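Local coordinates for alpha-1,3-glucanase (Bacillus circulans, PDB 5ZRU), which hydrolyses alpha-1,3-glucan as a glycoside hydrolase of family GH87, this chain being its catalytic unit, which carries bound calcium and zinc ions, at residues I55-N60 / Y166-L171; G61-W66 / R155-G160. All coordinates share one frame; numbering follows the deposited sequence.

Interaction 1 of 2, residues I55-N60 / Y166-L171; sequences IALPSN and YGVDFL. With CA (calcium ion), chain M.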
loop_
_atom_site.group_PDB
_atom_site.type_symbol
_atom_site.label_atom_id
_atom_site.label_comp_id
_atom_site.label_asym_id
_atom_site.label_seq_id
_atom_site.Cartn_x
_atom_site.Cartn_y
_atom_site.Cartn_z
ATOM N N ILE A 55 16.442 -13.542 2.624
ATOM C CA ILE A 55 17.851 -13.928 2.583
ATOM C C ILE A 55 18.669 -12.809 3.206
ATOM O O ILE A 55 18.659 -11.669 2.724
ATOM C CB ILE A 55 18.323 -14.221 1.148
ATOM C CG1 ILE A 55 17.488 -15.336 0.531
ATOM C CG2 ILE A 55 19.804 -14.606 1.142
ATOM C CD1 ILE A 55 17.026 -15.011 -0.866
ATOM N N ALA A 56 19.389 -13.131 4.274
ATOM C CA ALA A 56 20.307 -12.184 4.884
ATOM C C ALA A 56 21.659 -12.259 4.185
ATOM O O ALA A 56 22.171 -13.356 3.920
ATOM C CB ALA A 56 20.459 -12.459 6.380
ATOM N N LEU A 57 22.223 -11.084 3.877
ATOM C CA LEU A 57 23.565 -10.919 3.330
ATOM C C LEU A 57 24.429 -10.229 4.385
ATOM O O LEU A 57 24.604 -9.002 4.362
ATOM C CB LEU A 57 23.526 -10.107 2.031
ATOM C CG LEU A 57 22.490 -10.568 0.998
ATOM C CD1 LEU A 57 22.505 -9.668 -0.239
ATOM C CD2 LEU A 57 22.713 -12.020 0.614
ATOM N N PRO A 58 24.964 -10.982 5.348
ATOM C CA PRO A 58 25.615 -10.337 6.493
ATOM C C PRO A 58 27.021 -9.853 6.218
ATOM O O PRO A 58 27.499 -8.973 6.946
ATOM C CB PRO A 58 25.627 -11.441 7.566
ATOM C CG PRO A 58 24.775 -12.541 7.034
ATOM C CD PRO A 58 24.791 -12.428 5.552
ATOM N N SER A 59 27.694 -10.378 5.199
ATOM C CA SER A 59 29.121 -10.160 5.054
ATOM C C SER A 59 29.484 -10.100 3.582
ATOM O O SER A 59 28.771 -10.621 2.725
ATOM C CB SER A 59 29.925 -11.272 5.748
ATOM O OG SER A 59 29.508 -12.547 5.281
ATOM N N ASN A 60 30.604 -9.440 3.311
ATOM C CA ASN A 60 31.234 -9.386 2.000
ATOM C C ASN A 60 31.232 -10.752 1.322
ATOM O O ASN A 60 31.731 -11.740 1.875
ATOM C CB ASN A 60 32.671 -8.872 2.170
ATOM C CG ASN A 60 33.366 -8.594 0.843
ATOM O OD1 ASN A 60 32.745 -8.602 -0.217
ATOM N ND2 ASN A 60 34.663 -8.340 0.907
ATOM N N TYR A 166 22.641 -6.605 5.078
ATOM C CA TYR A 166 21.496 -6.345 4.223
ATOM C C TYR A 166 20.611 -7.582 4.197
ATOM O O TYR A 166 21.046 -8.692 4.509
ATOM C CB TYR A 166 21.959 -5.994 2.801
ATOM C CG TYR A 166 22.780 -4.738 2.720
ATOM C CD1 TYR A 166 24.145 -4.764 2.966
ATOM C CD2 TYR A 166 22.192 -3.521 2.396
ATOM C CE1 TYR A 166 24.898 -3.610 2.900
ATOM C CE2 TYR A 166 22.937 -2.369 2.321
ATOM C CZ TYR A 166 24.296 -2.422 2.572
ATOM O OH TYR A 166 25.042 -1.274 2.503
ATOM N N GLY A 167 19.358 -7.386 3.844
ATOM C CA GLY A 167 18.465 -8.500 3.572
ATOM C C GLY A 167 17.790 -8.301 2.233
ATOM O O GLY A 167 17.437 -7.182 1.872
ATOM N N VAL A 168 17.619 -9.397 1.498
ATOM C CA VAL A 168 16.892 -9.355 0.230
ATOM C C VAL A 168 15.690 -10.277 0.332
ATOM O O VAL A 168 15.840 -11.482 0.569
ATOM C CB VAL A 168 17.778 -9.745 -0.964
ATOM C CG1 VAL A 168 16.989 -9.634 -2.261
ATOM C CG2 VAL A 168 18.999 -8.841 -1.018
ATOM N N ASP A 169 14.499 -9.717 0.111
ATOM C CA ASP A 169 13.256 -10.485 0.119
ATOM C C ASP A 169 12.981 -11.086 -1.260
ATOM O O ASP A 169 12.930 -12.313 -1.421
ATOM C CB ASP A 169 12.110 -9.565 0.575
ATOM C CG ASP A 169 10.830 -10.303 0.887
ATOM O OD1 ASP A 169 10.791 -11.550 0.776
ATOM O OD2 ASP A 169 9.841 -9.615 1.237
ATOM N N PHE A 170 12.833 -10.239 -2.275
ATOM C CA PHE A 170 12.541 -10.744 -3.612
ATOM C C PHE A 170 12.978 -9.719 -4.647
ATOM O O PHE A 170 13.266 -8.565 -4.328
ATOM C CB PHE A 170 11.051 -11.079 -3.789
ATOM C CG PHE A 170 10.112 -9.917 -3.522
ATOM C CD1 PHE A 170 9.961 -8.894 -4.446
ATOM C CD2 PHE A 170 9.340 -9.885 -2.373
ATOM C CE1 PHE A 170 9.084 -7.816 -4.204
ATOM C CE2 PHE A 170 8.453 -8.820 -2.129
ATOM C CZ PHE A 170 8.331 -7.793 -3.048
ATOM N N LEU A 171 13.016 -10.170 -5.897
ATOM C CA LEU A 171 13.059 -9.306 -7.064
ATOM C C LEU A 171 11.766 -9.462 -7.852
ATOM O O LEU A 171 11.164 -10.540 -7.887
ATOM C CB LEU A 171 14.241 -9.647 -7.979
ATOM C CG LEU A 171 15.638 -9.682 -7.357
ATOM C CD1 LEU A 171 16.686 -10.022 -8.434
ATOM C CD2 LEU A 171 15.943 -8.353 -6.703
HETATM CA CA CA M . 10.231 -13.797 1.199
HETATM O O HOH W 1 9.266 -15.999 0.634
#
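L57 turns its CG anti to the carbonyl carbon (chi1 -49°), and V168 has CG1 anti to its backbone N (chi1 -178°), which puts CG2 anti to the carbonyl carbon; the two rotations bring L57 CD1 against V168 CG2 at 3.7 Å. This methyl contact is diagonal, because L57 is paired in register with Y166. The backbones run antiparallel. I55 and V168 form one hydrogen-bonded pair, its two bonds both nearly straight, with V168 N to I55 O at 2.8 Å. L57 and Y166 form the other, which is uneven: L57 N reaches Y166 O at 2.7 Å, whereas the return bond from Y166 N to L57 O is longer, 3.2 Å, and its donor stands above the carbonyl plane. Between them lies the non-hydrogen-bonded pair A56 and G167, where G167 CA approaches I55 O at 3.3 Å. At a classic beta bulge opposite R80, formed by D169 and F170, D169 OD2 makes a salt bridge to R80 while OD1 binds calcium at 2.4 Å, an ion shared with D22, T23, S50, the R53 carbonyl and a water. The side chains of L57, Y166 and V168 meet L96 of an opposing sheet, consistent with a calcium-bearing beta-sandwich of the galactose-binding type.

Interaction 2 of 2, residues G61-W66 / R155-G160; sequences GSYAQW and RIQKSG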
loop_
_atom_site.group_PDB
_atom_site.type_symbol
_atom_site.label_atom_id
_atom_site.label_comp_id
_atom_site.label_asym_id
_atom_site.label_seq_id
_atom_site.Cartn_x
_atom_site.Cartn_y
_atom_site.Cartn_z
ATOM N N GLY A 61 30.637 -10.819 0.133
ATOM C CA GLY A 61 30.556 -12.046 -0.637
ATOM C C GLY A 61 29.249 -12.806 -0.508
ATOM O O GLY A 61 28.978 -13.688 -1.338
ATOM N N SER A 62 28.437 -12.499 0.506
ATOM C CA SER A 62 27.131 -13.127 0.644
ATOM C C SER A 62 26.238 -12.724 -0.521
ATOM O O SER A 62 26.205 -11.555 -0.914
ATOM C CB SER A 62 26.471 -12.709 1.962
ATOM O OG SER A 62 27.302 -12.997 3.078
ATOM N N TYR A 63 25.495 -13.683 -1.066
ATOM C CA TYR A 63 24.676 -13.356 -2.221
ATOM C C TYR A 63 23.407 -14.193 -2.249
ATOM O O TYR A 63 23.330 -15.278 -1.663
ATOM C CB TYR A 63 25.451 -13.547 -3.531
ATOM C CG TYR A 63 25.822 -14.987 -3.830
ATOM C CD1 TYR A 63 24.925 -15.837 -4.467
ATOM C CD2 TYR A 63 27.073 -15.482 -3.496
ATOM C CE1 TYR A 63 25.257 -17.152 -4.750
ATOM C CE2 TYR A 63 27.423 -16.793 -3.784
ATOM C CZ TYR A 63 26.509 -17.621 -4.410
ATOM O OH TYR A 63 26.843 -18.926 -4.693
ATOM N N ALA A 64 22.410 -13.656 -2.948
ATOM C CA ALA A 64 21.235 -14.382 -3.412
ATOM C C ALA A 64 21.202 -14.299 -4.932
ATOM O O ALA A 64 21.438 -13.232 -5.509
ATOM C CB ALA A 64 19.942 -13.802 -2.831
ATOM N N GLN A 65 20.904 -15.418 -5.580
ATOM C CA GLN A 65 20.996 -15.498 -7.029
ATOM C C GLN A 65 19.780 -16.230 -7.574
ATOM O O GLN A 65 19.360 -17.250 -7.023
ATOM C CB GLN A 65 22.296 -16.200 -7.434
ATOM C CG GLN A 65 22.510 -16.412 -8.913
ATOM C CD GLN A 65 23.915 -16.923 -9.197
ATOM O OE1 GLN A 65 24.894 -16.397 -8.666
ATOM N NE2 GLN A 65 24.016 -17.962 -10.026
ATOM N N TRP A 66 19.213 -15.699 -8.656
ATOM C CA TRP A 66 18.064 -16.290 -9.317
ATOM C C TRP A 66 18.397 -16.581 -10.774
ATOM O O TRP A 66 19.214 -15.889 -11.385
ATOM C CB TRP A 66 16.850 -15.357 -9.276
ATOM C CG TRP A 66 16.237 -15.170 -7.930
ATOM C CD1 TRP A 66 15.206 -15.884 -7.401
ATOM C CD2 TRP A 66 16.579 -14.178 -6.962
ATOM N NE1 TRP A 66 14.894 -15.412 -6.150
ATOM C CE2 TRP A 66 15.717 -14.359 -5.859
ATOM C CE3 TRP A 66 17.536 -13.161 -6.911
ATOM C CZ2 TRP A 66 15.789 -13.566 -4.720
ATOM C CZ3 TRP A 66 17.610 -12.379 -5.773
ATOM C CH2 TRP A 66 16.742 -12.587 -4.695
ATOM N N ARG A 155 22.418 -11.989 -9.734
ATOM C CA ARG A 155 22.914 -12.170 -8.380
ATOM C C ARG A 155 22.917 -10.822 -7.687
ATOM O O ARG A 155 23.373 -9.829 -8.266
ATOM C CB ARG A 155 24.327 -12.767 -8.372
ATOM C CG ARG A 155 24.969 -12.774 -6.997
ATOM C CD ARG A 155 26.407 -13.274 -7.032
ATOM N NE ARG A 155 26.498 -14.649 -7.496
ATOM C CZ ARG A 155 27.539 -15.444 -7.261
ATOM N NH1 ARG A 155 28.572 -15.002 -6.551
ATOM N NH2 ARG A 155 27.543 -16.678 -7.729
ATOM N N ILE A 156 22.394 -10.792 -6.464
ATOM C CA ILE A 156 22.496 -9.643 -5.571
ATOM C C ILE A 156 23.543 -9.992 -4.521
ATOM O O ILE A 156 23.385 -10.973 -3.790
ATOM C CB ILE A 156 21.151 -9.319 -4.904
ATOM C CG1 ILE A 156 20.018 -9.195 -5.941
ATOM C CG2 ILE A 156 21.276 -8.061 -4.056
ATOM C CD1 ILE A 156 20.272 -8.171 -7.040
ATOM N N GLN A 157 24.603 -9.197 -4.425
ATOM C CA GLN A 157 25.732 -9.578 -3.587
ATOM C C GLN A 157 26.214 -8.400 -2.752
ATOM O O GLN A 157 26.321 -7.273 -3.244
ATOM C CB GLN A 157 26.881 -10.130 -4.453
ATOM C CG GLN A 157 28.143 -10.493 -3.666
ATOM C CD GLN A 157 29.128 -11.301 -4.490
ATOM O OE1 GLN A 157 28.742 -12.225 -5.211
ATOM N NE2 GLN A 157 30.406 -10.955 -4.393
ATOM N N LYS A 158 26.509 -8.670 -1.481
ATOM C CA LYS A 158 27.136 -7.671 -0.630
ATOM C C LYS A 158 28.630 -7.590 -0.928
ATOM O O LYS A 158 29.310 -8.617 -1.043
ATOM C CB LYS A 158 26.904 -8.007 0.839
ATOM C CG LYS A 158 27.607 -7.042 1.771
ATOM C CD LYS A 158 27.365 -7.370 3.233
ATOM C CE LYS A 158 28.406 -6.673 4.133
ATOM N NZ LYS A 158 28.292 -5.169 4.130
ATOM N N SER A 159 29.144 -6.372 -1.043
ATOM C CA SER A 159 30.537 -6.144 -1.385
ATOM C C SER A 159 31.347 -5.872 -0.122
ATOM O O SER A 159 30.864 -6.042 1.003
ATOM C CB SER A 159 30.654 -4.973 -2.366
ATOM O OG SER A 159 30.464 -3.735 -1.693
ATOM N N GLY A 160 32.596 -5.421 -0.308
ATOM C CA GLY A 160 33.426 -4.962 0.784
ATOM C C GLY A 160 33.195 -3.534 1.208
ATOM O O GLY A 160 33.935 -3.019 2.053
#
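R155 lays its guanidinium over a face of the Y63 ring, the two planes within 6° of parallel and CZ 3.5 Å from the ring centroid: a stacked cation-pi pair. In the guanidinium plane, Q65 OE1 takes two bonds side-on, from R155 NE at 2.6 Å and R155 NH2 at 2.8 Å, its amide turned nearly coplanar with the group. On another edge R155 NH1 donates to Q157 OE1 at 3.1 Å in an almost straight bond. The glutamines thus fix the rotation of the plane that Y63 covers. A bend at chi3 of R155 (-62°) folds the group over the ring. A leucine in place of R155 would probably leave Q65 OE1 and Q157 OE1 without these donors and the Y63 ring without its stacked partner.

Beneath this layer the antiparallel strands set the spacing: I156 N bonds A64 O at 2.8 Å, and past the strand ends G61 N bonds K158 O at 2.8 Å. On the other face I156 CG1 touches the edge of the W66 ring at CZ3, 4.0 Å away; W66 NE1 is bonded to the D22 carbonyl. K158, extended as far as CE and bent there, brings NZ to a salt bridge with D162 and a hydrogen bond to the L164 carbonyl. Strand 27-29 flanks 63-67, strand 93-100 flanks 153-157, and W66 and I156 pack on V168 of strand 166-174.

In the fold
Interactions 1 and 2 lie about 7 Å apart, centre to centre, within the catalytic domain D1, and belong to two antiparallel sheets packed against each other. Strand 53-57 leads into 63-67, and strand 153-157 leads into 166-174, so the second contact is nested inside the loop closed by the first, each link carrying the chain from one sheet to the other. The contacts also touch directly: N60 OD1 packs beside S159 and G160, and L57 O and S59 lie against the K158 side chain. Over a hundred residues separate the outer segments; interaction 1 carries the calcium ligand D169, and the W66 side chain of interaction 2 comes to about 8 Å from the ion.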